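Local atomic coordinates of aldehyde dehydrogenase family protein (PDB entry 6X9L), a protein that probably oxidises long-chain aliphatic aldehydes such as octanal to their carboxylic acids, using NAD+ as the electron acceptor. Residues S74-H86 and V123-F135. The protein carries 1 engineered substitution. Sequence-based numbering, arbitrary orientation.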
loop_
_atom_site.group_PDB
_atom_site.type_symbol
_atom_site.label_atom_id
_atom_site.label_comp_id
_atom_site.label_asym_id
_atom_site.label_seq_id
_atom_site.Cartn_x
_atom_site.Cartn_y
_atom_site.Cartn_z
ATOM N N SER A 74 -26.427 3.407 -5.834
ATOM C CA SER A 74 -25.856 3.632 -7.150
ATOM C C SER A 74 -24.865 4.794 -7.124
ATOM O O SER A 74 -25.068 5.785 -6.415
ATOM C CB SER A 74 -26.957 3.944 -8.143
ATOM O OG SER A 74 -27.494 5.208 -7.807
ATOM N N PRO A 75 -23.794 4.710 -7.911
ATOM C CA PRO A 75 -22.884 5.859 -8.017
ATOM C C PRO A 75 -23.603 7.175 -8.249
ATOM O O PRO A 75 -23.283 8.169 -7.586
ATOM C CB PRO A 75 -21.983 5.465 -9.193
ATOM C CG PRO A 75 -21.928 3.989 -9.121
ATOM C CD PRO A 75 -23.277 3.529 -8.621
ATOM N N GLU A 76 -24.573 7.217 -9.167
ATOM C CA GLU A 76 -25.295 8.464 -9.407
ATOM C C GLU A 76 -25.897 8.999 -8.117
ATOM O O GLU A 76 -25.805 10.197 -7.831
ATOM C CB GLU A 76 -26.388 8.267 -10.469
ATOM C CG GLU A 76 -26.129 7.133 -11.456
ATOM C CD GLU A 76 -24.781 7.235 -12.175
ATOM O OE1 GLU A 76 -23.984 8.146 -11.859
ATOM O OE2 GLU A 76 -24.509 6.396 -13.061
ATOM N N VAL A 77 -26.492 8.119 -7.310
ATOM C CA VAL A 77 -27.183 8.581 -6.113
ATOM C C VAL A 77 -26.183 8.978 -5.030
ATOM O O VAL A 77 -26.352 10.004 -4.358
ATOM C CB VAL A 77 -28.175 7.509 -5.628
ATOM C CG1 VAL A 77 -28.573 7.794 -4.211
ATOM C CG2 VAL A 77 -29.409 7.490 -6.532
ATOM N N ARG A 78 -25.123 8.191 -4.842
ATOM C CA ARG A 78 -24.059 8.640 -3.944
ATOM C C ARG A 78 -23.553 10.022 -4.352
ATOM O O ARG A 78 -23.408 10.909 -3.505
ATOM C CB ARG A 78 -22.911 7.628 -3.919
ATOM C CG ARG A 78 -23.349 6.208 -3.585
ATOM C CD ARG A 78 -22.219 5.408 -2.918
ATOM N NE ARG A 78 -21.050 5.252 -3.779
ATOM C CZ ARG A 78 -20.820 4.188 -4.549
ATOM N NH1 ARG A 78 -21.685 3.178 -4.553
ATOM N NH2 ARG A 78 -19.725 4.128 -5.306
ATOM N N ALA A 79 -23.325 10.234 -5.653
ATOM C CA ALA A 79 -22.861 11.536 -6.132
ATOM C C ALA A 79 -23.824 12.658 -5.761
ATOM O O ALA A 79 -23.397 13.807 -5.577
ATOM C CB ALA A 79 -22.650 11.516 -7.644
ATOM N N GLN A 80 -25.119 12.357 -5.650
ATOM C CA GLN A 80 -26.077 13.393 -5.268
ATOM C C GLN A 80 -25.885 13.829 -3.815
ATOM O O GLN A 80 -25.940 15.027 -3.499
ATOM C CB GLN A 80 -27.503 12.899 -5.527
ATOM C CG GLN A 80 -27.847 12.906 -7.010
ATOM C CD GLN A 80 -29.167 12.228 -7.356
ATOM O OE1 GLN A 80 -29.761 11.524 -6.537
ATOM N NE2 GLN A 80 -29.631 12.440 -8.591
ATOM N N VAL A 81 -25.642 12.872 -2.919
ATOM C CA VAL A 81 -25.434 13.209 -1.514
ATOM C C VAL A 81 -24.163 14.036 -1.364
ATOM O O VAL A 81 -24.119 15.051 -0.652
ATOM C CB VAL A 81 -25.379 11.923 -0.663
ATOM C CG1 VAL A 81 -25.212 12.267 0.793
ATOM C CG2 VAL A 81 -26.637 11.092 -0.887
ATOM N N ILE A 82 -23.105 13.599 -2.043
ATOM C CA ILE A 82 -21.837 14.304 -1.997
ATOM C C ILE A 82 -22.003 15.702 -2.550
ATOM O O ILE A 82 -21.504 16.676 -1.971
ATOM C CB ILE A 82 -20.779 13.500 -2.770
ATOM C CG1 ILE A 82 -20.567 12.152 -2.082
ATOM C CG2 ILE A 82 -19.489 14.298 -2.935
ATOM C CD1 ILE A 82 -19.775 11.183 -2.883
ATOM N N GLY A 83 -22.717 15.828 -3.675
ATOM C CA GLY A 83 -22.990 17.146 -4.210
ATOM C C GLY A 83 -23.622 18.054 -3.176
ATOM O O GLY A 83 -23.231 19.218 -3.032
ATOM N N ARG A 84 -24.591 17.524 -2.420
ATOM C CA ARG A 84 -25.303 18.319 -1.421
ATOM C C ARG A 84 -24.389 18.697 -0.260
ATOM O O ARG A 84 -24.406 19.842 0.208
ATOM C CB ARG A 84 -26.521 17.542 -0.927
ATOM C CG ARG A 84 -27.254 18.184 0.200
ATOM C CD ARG A 84 -27.758 19.557 -0.182
ATOM N NE ARG A 84 -28.651 20.084 0.846
ATOM C CZ ARG A 84 -28.998 21.365 0.969
ATOM N NH1 ARG A 84 -28.524 22.285 0.133
ATOM N NH2 ARG A 84 -29.816 21.724 1.945
ATOM N N ILE A 85 -23.597 17.748 0.230
ATOM C CA ILE A 85 -22.538 18.087 1.173
ATOM C C ILE A 85 -21.735 19.297 0.688
ATOM O O ILE A 85 -21.455 20.223 1.457
ATOM C CB ILE A 85 -21.632 16.863 1.406
ATOM C CG1 ILE A 85 -22.405 15.796 2.182
ATOM C CG2 ILE A 85 -20.361 17.263 2.138
ATOM C CD1 ILE A 85 -21.657 14.520 2.301
ATOM N N HIS A 86 -21.334 19.301 -0.588
ATOM C CA HIS A 86 -20.538 20.414 -1.109
ATOM C C HIS A 86 -21.308 21.733 -1.065
ATOM O O HIS A 86 -20.737 22.785 -0.741
ATOM C CB HIS A 86 -20.076 20.127 -2.539
ATOM C CG HIS A 86 -19.345 21.269 -3.185
ATOM N ND1 HIS A 86 -19.962 22.166 -4.031
ATOM C CD2 HIS A 86 -18.047 21.652 -3.114
ATOM C CE1 HIS A 86 -19.076 23.057 -4.445
ATOM N NE2 HIS A 86 -17.907 22.770 -3.900
ATOM N N VAL A 123 -14.375 17.792 -2.228
ATOM C CA VAL A 123 -15.729 17.258 -2.285
ATOM C C VAL A 123 -16.301 17.397 -3.693
ATOM O O VAL A 123 -16.959 16.484 -4.206
ATOM C CB VAL A 123 -16.588 17.953 -1.215
ATOM C CG1 VAL A 123 -18.029 17.480 -1.244
ATOM C CG2 VAL A 123 -15.956 17.712 0.160
ATOM N N ARG A 124 -16.030 18.524 -4.350
ATOM C CA ARG A 124 -16.512 18.723 -5.710
ATOM C C ARG A 124 -15.916 17.679 -6.651
ATOM O O ARG A 124 -16.635 17.059 -7.453
ATOM C CB ARG A 124 -16.176 20.137 -6.167
ATOM C CG ARG A 124 -17.053 20.668 -7.279
ATOM C CD ARG A 124 -16.262 20.864 -8.551
ATOM N NE ARG A 124 -14.971 21.500 -8.304
ATOM C CZ ARG A 124 -13.887 21.278 -9.043
ATOM N NH1 ARG A 124 -13.934 20.435 -10.068
ATOM N NH2 ARG A 124 -12.752 21.892 -8.753
ATOM N N VAL A 125 -14.603 17.446 -6.526
ATOM C CA VAL A 125 -13.875 16.532 -7.407
ATOM C C VAL A 125 -14.404 15.107 -7.278
ATOM O O VAL A 125 -14.522 14.377 -8.276
ATOM C CB VAL A 125 -12.366 16.603 -7.099
ATOM C CG1 VAL A 125 -11.616 15.464 -7.769
ATOM C CG2 VAL A 125 -11.797 17.952 -7.526
ATOM N N ALA A 126 -14.710 14.676 -6.050
ATOM C CA ALA A 126 -15.260 13.336 -5.860
ATOM C C ALA A 126 -16.677 13.231 -6.406
ATOM O O ALA A 126 -17.074 12.165 -6.889
ATOM C CB ALA A 126 -15.220 12.943 -4.378
ATOM N N ARG A 127 -17.441 14.325 -6.372
ATOM C CA ARG A 127 -18.761 14.295 -6.976
ATOM C C ARG A 127 -18.662 14.107 -8.486
ATOM O O ARG A 127 -19.203 13.145 -9.042
ATOM C CB ARG A 127 -19.523 15.575 -6.642
ATOM C CG ARG A 127 -20.824 15.685 -7.434
ATOM C CD ARG A 127 -21.397 17.083 -7.383
ATOM N NE ARG A 127 -20.671 18.006 -8.245
ATOM C CZ ARG A 127 -20.747 19.326 -8.126
ATOM N NH1 ARG A 127 -21.513 19.856 -7.177
ATOM N NH2 ARG A 127 -20.061 20.118 -8.946
ATOM N N ASP A 128 -17.984 15.041 -9.169
ATOM C CA ASP A 128 -17.878 14.988 -10.623
ATOM C C ASP A 128 -17.309 13.664 -11.077
ATOM O O ASP A 128 -17.599 13.197 -12.185
ATOM C CB ASP A 128 -16.978 16.113 -11.137
ATOM C CG ASP A 128 -17.474 17.489 -10.756
ATOM O OD1 ASP A 128 -18.683 17.650 -10.487
ATOM O OD2 ASP A 128 -16.641 18.416 -10.741
ATOM N N LEU A 129 -16.482 13.059 -10.233
ATOM C CA LEU A 129 -15.710 11.887 -10.614
ATOM C C LEU A 129 -16.615 10.681 -10.850
ATOM O O LEU A 129 -16.387 9.886 -11.774
ATOM C CB LEU A 129 -14.692 11.638 -9.504
ATOM C CG LEU A 129 -13.616 10.585 -9.554
ATOM C CD1 LEU A 129 -12.475 11.117 -8.734
ATOM C CD2 LEU A 129 -14.175 9.329 -8.959
ATOM N N LEU A 130 -17.655 10.540 -10.030
ATOM C CA LEU A 130 -18.558 9.409 -10.165
ATOM C C LEU A 130 -19.286 9.412 -11.505
ATOM O O LEU A 130 -19.791 8.365 -11.919
ATOM C CB LEU A 130 -19.548 9.406 -8.990
ATOM C CG LEU A 130 -18.923 8.914 -7.668
ATOM C CD1 LEU A 130 -19.717 9.368 -6.466
ATOM C CD2 LEU A 130 -18.769 7.387 -7.660
ATOM N N ALA A 131 -19.318 10.552 -12.204
ATOM C CA ALA A 131 -20.064 10.656 -13.455
ATOM C C ALA A 131 -19.425 9.850 -14.575
ATOM O O ALA A 131 -20.112 9.440 -15.514
ATOM C CB ALA A 131 -20.163 12.119 -13.889
ATOM N N THR A 132 -18.119 9.629 -14.501
ATOM C CA THR A 132 -17.373 9.002 -15.571
ATOM C C THR A 132 -16.692 7.709 -15.158
ATOM O O THR A 132 -16.360 6.902 -16.034
ATOM C CB THR A 132 -16.299 9.967 -16.099
ATOM O OG1 THR A 132 -15.490 10.399 -14.999
ATOM C CG2 THR A 132 -16.937 11.187 -16.757
ATOM N N TYR A 133 -16.473 7.488 -13.865
ATOM C CA TYR A 133 -15.654 6.372 -13.428
ATOM C C TYR A 133 -16.273 5.037 -13.830
ATOM O O TYR A 133 -17.457 4.785 -13.584
ATOM C CB TYR A 133 -15.456 6.428 -11.912
ATOM C CG TYR A 133 -14.383 5.468 -11.480
ATOM C CD1 TYR A 133 -14.685 4.137 -11.238
ATOM C CD2 TYR A 133 -13.048 5.876 -11.373
ATOM C CE1 TYR A 133 -13.705 3.248 -10.882
ATOM C CE2 TYR A 133 -12.064 4.995 -11.017
ATOM C CZ TYR A 133 -12.401 3.678 -10.777
ATOM O OH TYR A 133 -11.452 2.765 -10.412
ATOM N N ARG A 134 -15.461 4.170 -14.424
ATOM C CA ARG A 134 -15.909 2.851 -14.858
ATOM C C ARG A 134 -15.564 1.853 -13.759
ATOM O O ARG A 134 -14.389 1.515 -13.567
ATOM C CB ARG A 134 -15.259 2.458 -16.186
ATOM C CG ARG A 134 -15.512 3.419 -17.347
ATOM C CD ARG A 134 -16.770 3.073 -18.137
ATOM N NE ARG A 134 -16.533 2.063 -19.173
ATOM C CZ ARG A 134 -17.043 0.833 -19.158
ATOM N NH1 ARG A 134 -17.834 0.444 -18.162
ATOM N NH2 ARG A 134 -16.770 -0.013 -20.146
ATOM N N PHE A 135 -16.579 1.379 -13.037
ATOM C CA PHE A 135 -16.312 0.418 -11.977
ATOM C C PHE A 135 -16.062 -0.982 -12.520
ATOM O O PHE A 135 -15.357 -1.767 -11.879
ATOM C CB PHE A 135 -17.459 0.402 -10.962
ATOM C CG PHE A 135 -17.566 1.663 -10.144
ATOM C CD1 PHE A 135 -16.832 1.817 -8.991
ATOM C CD2 PHE A 135 -18.410 2.695 -10.526
ATOM C CE1 PHE A 135 -16.932 2.979 -8.226
ATOM C CE2 PHE A 135 -18.514 3.846 -9.766
ATOM C CZ PHE A 135 -17.773 3.987 -8.618
#
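R127 lies across helix 75-86 as a knob in the hole formed by A79, I82, G83 and H86. Its CB meets I82 CG2 at 3.9 Å. CG, anti to the backbone N (chi1 171°), comes to 3.7 Å from A79 O, and CD packs on G83 CA at 3.6 Å, where no side chain intervenes. A bend at chi3 swings the guanidinium alongside the groove toward H86, its NE/NH2 edge facing D128 and G83 CA near its plane. NE and NH2 both bond D128 OD1, NE at 3.0 Å, while NH1 only approaches H86 ND1. R124 joins this salt-bridge network weakly through D128 OD2 and is paired more firmly with E121. R124 CB sits over one face of the H86 imidazole in a CH-pi contact, 4.2 Å from the ring centroid.

The axes of 75-86 and 123-129 approach to 8.7 Å and run nearly antiparallel, at 159°. Their parent helices, 75-91 and 117-129, belong to the helical layer flanking the Rossmann-type NAD-binding domain of the aldehyde dehydrogenase fold, and I82, V123 and L130 also rest on helix 161-174.

V123 CG1 fits against H86 CB at 3.6 Å and also touches I82 and I85. At the other end L130 splits its methyls, CD1 to A79 and I82, CD2 to P75 and R78. P75 CG presses on F135 CE2 at 3.5 Å, and R78 NH2, obliquely near F135 CZ, is hydrogen-bonded to A174 O.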